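Local structure of putative cellulase CEL6 (Mycobacterium tuberculosis, 1UP3) at residues A[42-47]-A[73-78]; A[68-73]-A[112-117]; A[99-104]-A[141-146]. The protein probably hydrolyses internal beta-1,4-glucosidic bonds of cellulose as a family 6 endoglucanase, with inversion expected at the anomeric carbon. All coordinates share one frame; numbering follows the deposited sequence.

Contact 1 of 3, residues A[42-47]-A[73-78]; sequences YWLDQA and LTLYGI
The indole of Trp43 meets Thr74 and Tyr76 at once. Methyl CG2 of Thr74 sits over the centre of its six-membered ring, 3.6 Å from the centroid, a CH-pi contact. The same ring turns its edge to the face of Tyr76 with planes at 89°, which makes the pair T-shaped; the closest approach is Trp43 CZ3 to Tyr76 CD2, 3.6 Å. Tyr76 CG stands anti to the backbone N (chi1 -167°), which brings its ring up to the indole. On the other face of the sheet, Leu73 CD2 touches both Tyr42 CD2 and Leu44 CD1, and Leu44 CD1 also meets Leu75 CD2 at 4.0 Å. The Tyr42 ring stacks with Tyr60, and both line a pocket holding a bound polyether, probably from the crystallisation liquor. The axes of 42-44 and 73-75 run parallel within 26°, the edge and next strand of the family 6 barrel-like sheet, joined through helix 50-66 as a beta-alpha-beta unit. Three backbone bonds cross between 42-47 and 73-78: Thr74 N to Tyr42 O, Leu44 N to Thr74 O at 2.8 Å, and the more bent Tyr76 N to Leu44 O; Val72 continues the pairing with Tyr42. Beyond the strands, Asp45 OD1 accepts from Ala47 N in an Asx turn, while Asp45 OD2 forms a salt bridge with Arg81, which also bonds Tyr76 O. Indole NE1 donates to Ile260 O; the hydroxyls of Thr74 and Ser41 are hydrogen-bonded to each other.

Contact 2 of 3, residues A[68-73]-A[112-117]; sequences GAMPVL and PATIIV
Pro112 opens the contact from just before its strand: its carbonyl O lies 3.4 Å from Pro71 CG, and its ring meets the methyl end of Met70, with Met70 CE near Pro112 CB. Ala113 follows with its methyl group against Pro71 CG and, slightly farther off, Leu73 CD1, while its carbonyl carbon is 3.6 Å from Met70 SD. Thr114 is held by backbone and side chain alike. Its N-H bonds Pro71 O at 2.9 Å and its carbonyl receives Leu73 N at 2.8 Å, both nearly straight. The Thr114 side chain runs alongside Val72, pointing the same way, whereas Met70 crosses it at about a right angle. In the methionine, chi1 (174°) sets CG beside the threonine hydroxyl, with Met70 CG 3.3 Å from Thr114 OG1; the bend at chi2 (63°) brings SD there too, and that at chi3 turns CE toward Pro112. The hydroxyl is buried and has no hydrogen-bond partner in the model, an uncompensated polar atom against a thioether. Ile115 lies on the other face, beside Leu73, and in one of its two conformers its CD1 is 3.8 Å from Leu73 CD1. Ile116 returns to the Val72 side: Ile116 N donates to Leu73 O at 2.8 Å, and its CG1 meets Val72 CG1. The bonding pattern and the pairs Val72-Thr114 and Leu73-Ile115 establish parallel strands, linked by helix 94-108 as a beta-alpha-beta crossover. Helix 50-66 packs on Pro71 and Leu73, and helix 94-108 on Ala113 and Ile115; on the opposite face Tyr156 of strand 153-158 touches Thr114 and Ile116.

Contact 3 of 3, residues A[99-104]-A[141-146]; sequences GWIDAV and RYAVDT
Helices 94-108 and 130-147, two of the helices that flank the parallel sheet of the catalytic domain, pack side by side here, their segment axes 9.8 Å apart and 21° from parallel. Ile101 carries the apolar part. Its CG2 reaches Thr146 CB at 3.7 Å and Tyr142 CE2 at 3.8 Å, while the other branch ends with CD1 on Ala143 CB, also at 3.8 Å. Toward the more exposed side, Tyr142 OH donates to the syn lone pair of Asp102 OD1 at a short 2.5 Å; the carboxylate oxygen lies at the ring edge in its plane, with carboxylate and ring planes 55° apart. The tyrosine reaches across to helix 94-108 because CG is anti to its backbone N (chi1 -173°). Thr146 OG1 lies above one ring face, toward the rim, and donates to Tyr142 O at 2.8 Å; that oxygen also accepts from Thr146 N on the opposite face of the carbonyl plane, so two donors grip one carbonyl. Arg98 adds a cation-pi contact to the same ring. Near-parallel packing of neighbouring helices against a parallel sheet is the layering expected of an alpha/beta barrel-like fold such as that of family 6.

Overall arrangement
Contacts 1 and 2 share Leu73 and strand 72-75, which lies between strands 42-44 and 113-117; their centres are 13 Å apart. Probable backbone bonds join them, Leu75 N to Ile116 O and Tyr42 N to Val72 O, each 2.9 Å, as does packing of Leu75 on Ile115. Contact 3 belongs to the helical layer outside this sheet, centred about 12 Å from contact 1 and 16 Å from contact 2. Trp100 bridges the first gap, its CH2 3.5 Å from Leu44 O, and Val117 CG1 meets Ala143 CB across the second. From side chain to bound glucose, Tyr76 is about 5 Å away and Ile116 about 11 Å; the Tyr42 side chain lies about 3 Å from a polyether in a separate pocket.

Contact 1 of 3, residues A[42-47]-A[73-78]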
# COMPACT_ATOMS: atom_id res chain seq x y z
N TYR A 42 -5.66 -2.34 4.76
CA TYR A 42 -5.59 -2.01 6.18
C TYR A 42 -4.12 -1.81 6.55
O TYR A 42 -3.32 -2.71 6.43
CB TYR A 42 -6.23 -3.15 6.98
CG TYR A 42 -6.41 -2.85 8.45
CD1 TYR A 42 -7.47 -2.06 8.88
CD2 TYR A 42 -5.55 -3.34 9.39
CE1 TYR A 42 -7.66 -1.77 10.23
CE2 TYR A 42 -5.73 -3.05 10.75
CZ TYR A 42 -6.77 -2.27 11.15
OH TYR A 42 -6.94 -1.96 12.50
N TRP A 43 -3.77 -0.60 7.01
CA TRP A 43 -2.39 -0.24 7.25
C TRP A 43 -2.02 -0.53 8.70
O TRP A 43 -2.75 -0.08 9.63
CB TRP A 43 -2.18 1.23 6.97
CG TRP A 43 -2.25 1.63 5.51
CD1 TRP A 43 -3.29 1.45 4.65
CD2 TRP A 43 -1.20 2.21 4.74
NE1 TRP A 43 -2.96 1.94 3.41
CE2 TRP A 43 -1.68 2.40 3.44
CE3 TRP A 43 0.11 2.62 5.04
CZ2 TRP A 43 -0.91 2.96 2.43
CZ3 TRP A 43 0.87 3.19 4.05
CH2 TRP A 43 0.36 3.35 2.74
N LEU A 44 -0.89 -1.19 8.90
CA LEU A 44 -0.36 -1.50 10.23
C LEU A 44 1.01 -0.83 10.42
O LEU A 44 1.83 -0.78 9.50
CB LEU A 44 -0.19 -2.99 10.37
CG LEU A 44 -1.47 -3.80 10.18
CD1 LEU A 44 -1.12 -5.29 10.16
CD2 LEU A 44 -2.45 -3.47 11.27
N ASP A 45 1.23 -0.30 11.60
CA ASP A 45 2.51 0.28 11.96
C ASP A 45 2.84 0.10 13.43
O ASP A 45 2.35 -0.81 14.05
CB ASP A 45 2.58 1.73 11.48
CG ASP A 45 1.62 2.66 12.20
OD1 ASP A 45 0.92 2.23 13.15
OD2 ASP A 45 1.54 3.89 11.87
N GLN A 46 3.71 0.98 13.94
CA GLN A 46 4.21 0.83 15.30
C GLN A 46 3.16 1.09 16.37
O GLN A 46 3.41 0.82 17.55
CB GLN A 46 5.44 1.73 15.55
CG GLN A 46 5.16 3.22 15.75
CD GLN A 46 4.57 3.93 14.55
OE1 GLN A 46 4.89 3.61 13.39
NE2 GLN A 46 3.72 4.88 14.82
N ALA A 47 1.98 1.55 15.98
CA ALA A 47 0.83 1.61 16.90
C ALA A 47 0.34 0.22 17.33
O ALA A 47 -0.46 0.11 18.25
CB ALA A 47 -0.30 2.36 16.28
N LEU A 73 -3.45 -6.14 3.46
CA LEU A 73 -2.79 -5.51 4.60
C LEU A 73 -1.56 -4.78 4.06
O LEU A 73 -0.83 -5.32 3.22
CB LEU A 73 -2.37 -6.55 5.63
CG LEU A 73 -3.61 -7.19 6.28
CD1 LEU A 73 -3.35 -8.63 6.49
CD2 LEU A 73 -3.94 -6.53 7.58
N THR A 74 -1.32 -3.57 4.57
CA THR A 74 -0.14 -2.79 4.25
C THR A 74 0.75 -2.64 5.47
O THR A 74 0.29 -2.15 6.49
CB THR A 74 -0.55 -1.46 3.72
OG1 THR A 74 -1.31 -1.67 2.51
CG2 THR A 74 0.68 -0.61 3.31
N LEU A 75 1.98 -3.11 5.39
CA LEU A 75 2.91 -2.99 6.50
C LEU A 75 3.71 -1.70 6.34
O LEU A 75 4.39 -1.52 5.34
CB LEU A 75 3.84 -4.22 6.57
CG LEU A 75 3.12 -5.57 6.68
CD1 LEU A 75 4.14 -6.69 6.82
CD2 LEU A 75 2.13 -5.63 7.84
N TYR A 76 3.67 -0.83 7.34
CA TYR A 76 4.29 0.50 7.23
C TYR A 76 4.96 0.85 8.56
O TYR A 76 4.58 1.82 9.24
CB TYR A 76 3.20 1.51 6.83
CG TYR A 76 3.65 2.89 6.36
CD1 TYR A 76 4.65 3.00 5.41
CD2 TYR A 76 3.03 4.03 6.82
CE1 TYR A 76 5.08 4.24 4.93
CE2 TYR A 76 3.41 5.30 6.35
CZ TYR A 76 4.42 5.39 5.39
OH TYR A 76 4.81 6.65 4.94
N GLY A 77 5.91 0.01 8.96
CA GLY A 77 6.60 0.14 10.25
C GLY A 77 8.11 0.29 10.16
O GLY A 77 8.77 0.23 11.21
N ILE A 78 8.67 0.47 8.98
CA ILE A 78 10.15 0.45 8.83
C ILE A 78 10.81 1.52 9.70
O ILE A 78 10.28 2.62 9.86
CB ILE A 78 10.56 0.61 7.33
CG1 ILE A 78 11.94 0.04 7.04
CG2 ILE A 78 10.43 2.04 6.90
CD1 ILE A 78 11.99 -1.47 7.09

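Contact 2 of 3, residues A[68-73]-A[112-117]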
# COMPACT_ATOMS: atom_id res chain seq x y z
N GLY A 68 -15.85 -14.34 2.86
CA GLY A 68 -15.51 -14.93 1.58
C GLY A 68 -14.64 -14.05 0.71
O GLY A 68 -14.77 -14.06 -0.51
N ALA A 69 -13.74 -13.30 1.35
CA ALA A 69 -13.01 -12.24 0.70
C ALA A 69 -11.51 -12.24 1.00
O ALA A 69 -11.08 -12.77 2.04
CB ALA A 69 -13.58 -10.87 1.10
N MET A 70 -10.72 -11.62 0.11
CA MET A 70 -9.27 -11.51 0.27
C MET A 70 -8.93 -10.21 1.01
O MET A 70 -9.19 -9.14 0.50
CB MET A 70 -8.58 -11.49 -1.11
CG MET A 70 -7.09 -11.24 -1.08
SD MET A 70 -6.13 -12.45 -0.25
CE MET A 70 -5.99 -13.70 -1.44
N PRO A 71 -8.31 -10.33 2.19
CA PRO A 71 -7.87 -9.13 2.91
C PRO A 71 -6.59 -8.60 2.30
O PRO A 71 -5.75 -9.38 1.87
CB PRO A 71 -7.63 -9.65 4.32
CG PRO A 71 -7.22 -11.01 4.12
CD PRO A 71 -7.96 -11.55 2.92
N VAL A 72 -6.43 -7.29 2.33
CA VAL A 72 -5.20 -6.62 1.88
C VAL A 72 -4.68 -5.82 3.06
O VAL A 72 -5.42 -4.98 3.64
CB VAL A 72 -5.43 -5.68 0.68
CG1 VAL A 72 -4.13 -5.14 0.19
CG2 VAL A 72 -6.21 -6.39 -0.48
N LEU A 73 -3.45 -6.14 3.46
CA LEU A 73 -2.79 -5.51 4.60
C LEU A 73 -1.56 -4.78 4.06
O LEU A 73 -0.83 -5.32 3.22
CB LEU A 73 -2.37 -6.55 5.63
CG LEU A 73 -3.61 -7.19 6.28
CD1 LEU A 73 -3.35 -8.63 6.49
CD2 LEU A 73 -3.94 -6.53 7.58
N PRO A 112 -5.35 -16.85 3.91
CA PRO A 112 -5.19 -16.02 2.71
C PRO A 112 -5.02 -14.55 3.08
O PRO A 112 -5.73 -14.03 3.94
CB PRO A 112 -6.51 -16.20 1.97
CG PRO A 112 -7.02 -17.45 2.47
CD PRO A 112 -6.67 -17.51 3.91
N ALA A 113 -4.05 -13.90 2.45
CA ALA A 113 -3.86 -12.46 2.63
C ALA A 113 -3.03 -11.93 1.48
O ALA A 113 -2.19 -12.65 0.92
CB ALA A 113 -3.19 -12.12 3.99
N THR A 114 -3.25 -10.67 1.15
CA THR A 114 -2.39 -9.91 0.27
C THR A 114 -1.64 -8.91 1.14
O THR A 114 -2.25 -8.24 1.97
CB THR A 114 -3.27 -9.20 -0.74
OG1 THR A 114 -3.96 -10.16 -1.55
CG2 THR A 114 -2.45 -8.32 -1.73
N ILE A 115 -0.30 -8.90 1.04
CA ILE A 115 0.53 -8.07 1.91
C ILE A 115 1.34 -7.14 1.05
O ILE A 115 2.06 -7.61 0.17
CB ILE A 115 1.47 -8.90 2.79
CG1 ILE A 115 0.73 -10.06 3.48
CG2 ILE A 115 2.17 -7.99 3.82
CD1 ILE A 115 -0.36 -9.66 4.44
N ILE A 116 1.20 -5.85 1.30
CA ILE A 116 1.99 -4.79 0.67
C ILE A 116 3.10 -4.42 1.68
O ILE A 116 2.83 -3.91 2.77
CB ILE A 116 1.14 -3.59 0.34
CG1 ILE A 116 -0.13 -3.96 -0.45
CG2 ILE A 116 2.00 -2.52 -0.34
CD1 ILE A 116 0.18 -4.60 -1.76
N VAL A 117 4.34 -4.72 1.34
CA VAL A 117 5.46 -4.57 2.27
C VAL A 117 6.14 -3.20 2.07
O VAL A 117 6.82 -2.94 1.07
CB VAL A 117 6.52 -5.66 2.07
CG1 VAL A 117 7.67 -5.53 3.07
CG2 VAL A 117 5.92 -7.04 2.15

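Contact 3 of 3, residues A[99-104]-A[141-146]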
# COMPACT_ATOMS: atom_id res chain seq x y z
N GLY A 99 10.96 -8.33 15.28
CA GLY A 99 10.03 -8.95 16.20
C GLY A 99 8.59 -8.72 15.76
O GLY A 99 7.73 -9.60 15.89
N TRP A 100 8.36 -7.53 15.24
CA TRP A 100 7.06 -7.16 14.68
C TRP A 100 6.68 -8.04 13.50
O TRP A 100 5.57 -8.56 13.47
CB TRP A 100 7.09 -5.72 14.24
CG TRP A 100 5.76 -5.09 13.85
CD1 TRP A 100 4.68 -4.84 14.68
CD2 TRP A 100 5.40 -4.54 12.56
NE1 TRP A 100 3.70 -4.18 13.98
CE2 TRP A 100 4.11 -3.97 12.69
CE3 TRP A 100 6.06 -4.44 11.31
CZ2 TRP A 100 3.45 -3.33 11.61
CZ3 TRP A 100 5.43 -3.83 10.27
CH2 TRP A 100 4.13 -3.27 10.43
N ILE A 101 7.61 -8.22 12.55
CA ILE A 101 7.38 -9.11 11.41
C ILE A 101 7.10 -10.56 11.89
O ILE A 101 6.21 -11.22 11.36
CB ILE A 101 8.62 -9.09 10.45
CG1 ILE A 101 8.73 -7.74 9.74
CG2 ILE A 101 8.55 -10.25 9.51
CD1 ILE A 101 7.51 -7.39 8.85
N ASP A 102 7.83 -11.05 12.91
CA ASP A 102 7.56 -12.38 13.42
C ASP A 102 6.14 -12.50 13.91
O ASP A 102 5.47 -13.53 13.70
CB ASP A 102 8.50 -12.76 14.57
CG ASP A 102 9.93 -12.91 14.13
OD1 ASP A 102 10.21 -13.07 12.94
OD2 ASP A 102 10.88 -12.89 14.97
N ALA A 103 5.71 -11.47 14.62
CA ALA A 103 4.35 -11.44 15.17
C ALA A 103 3.28 -11.36 14.09
O ALA A 103 2.28 -12.06 14.16
CB ALA A 103 4.21 -10.29 16.14
N VAL A 104 3.48 -10.52 13.07
CA VAL A 104 2.56 -10.47 11.95
C VAL A 104 2.44 -11.87 11.29
O VAL A 104 1.34 -12.34 11.00
CB VAL A 104 2.99 -9.44 10.91
CG1 VAL A 104 2.20 -9.56 9.63
CG2 VAL A 104 2.86 -8.00 11.46
N ARG A 141 14.15 -7.69 3.29
CA ARG A 141 14.40 -9.09 2.99
C ARG A 141 13.88 -10.02 4.10
O ARG A 141 13.30 -11.10 3.81
CB ARG A 141 15.90 -9.33 2.74
CG ARG A 141 16.16 -10.76 2.23
CD ARG A 141 17.64 -11.10 1.96
NE ARG A 141 18.40 -9.92 1.70
CZ ARG A 141 19.31 -9.32 2.47
NH1 ARG A 141 19.75 -9.85 3.62
NH2 ARG A 141 19.81 -8.16 2.02
N TYR A 142 14.04 -9.62 5.35
CA TYR A 142 13.54 -10.38 6.49
C TYR A 142 12.01 -10.53 6.40
O TYR A 142 11.46 -11.61 6.59
CB TYR A 142 13.94 -9.71 7.80
CG TYR A 142 13.58 -10.57 9.01
CD1 TYR A 142 14.39 -11.59 9.40
CD2 TYR A 142 12.39 -10.37 9.70
CE1 TYR A 142 14.07 -12.42 10.47
CE2 TYR A 142 12.05 -11.19 10.79
CZ TYR A 142 12.90 -12.23 11.14
OH TYR A 142 12.63 -13.08 12.21
N ALA A 143 11.33 -9.43 6.07
CA ALA A 143 9.89 -9.47 5.87
C ALA A 143 9.49 -10.46 4.79
O ALA A 143 8.59 -11.25 4.98
CB ALA A 143 9.36 -8.09 5.57
N VAL A 144 10.15 -10.44 3.65
CA VAL A 144 9.84 -11.34 2.56
C VAL A 144 10.04 -12.77 3.02
O VAL A 144 9.17 -13.63 2.85
CB VAL A 144 10.71 -11.06 1.31
CG1 VAL A 144 10.56 -12.17 0.29
CG2 VAL A 144 10.33 -9.72 0.68
N ASP A 145 11.21 -13.04 3.62
CA ASP A 145 11.55 -14.41 4.01
C ASP A 145 10.60 -14.97 5.05
O ASP A 145 10.34 -16.18 5.06
CB ASP A 145 12.96 -14.47 4.59
CG ASP A 145 14.07 -14.32 3.55
OD1 ASP A 145 13.82 -14.39 2.32
OD2 ASP A 145 15.26 -14.22 3.93
N THR A 146 10.09 -14.12 5.93
CA THR A 146 9.24 -14.56 7.05
C THR A 146 7.78 -14.65 6.67
O THR A 146 7.08 -15.60 7.05
CB THR A 146 9.45 -13.62 8.22
OG1 THR A 146 10.86 -13.55 8.50
CG2 THR A 146 8.83 -14.17 9.50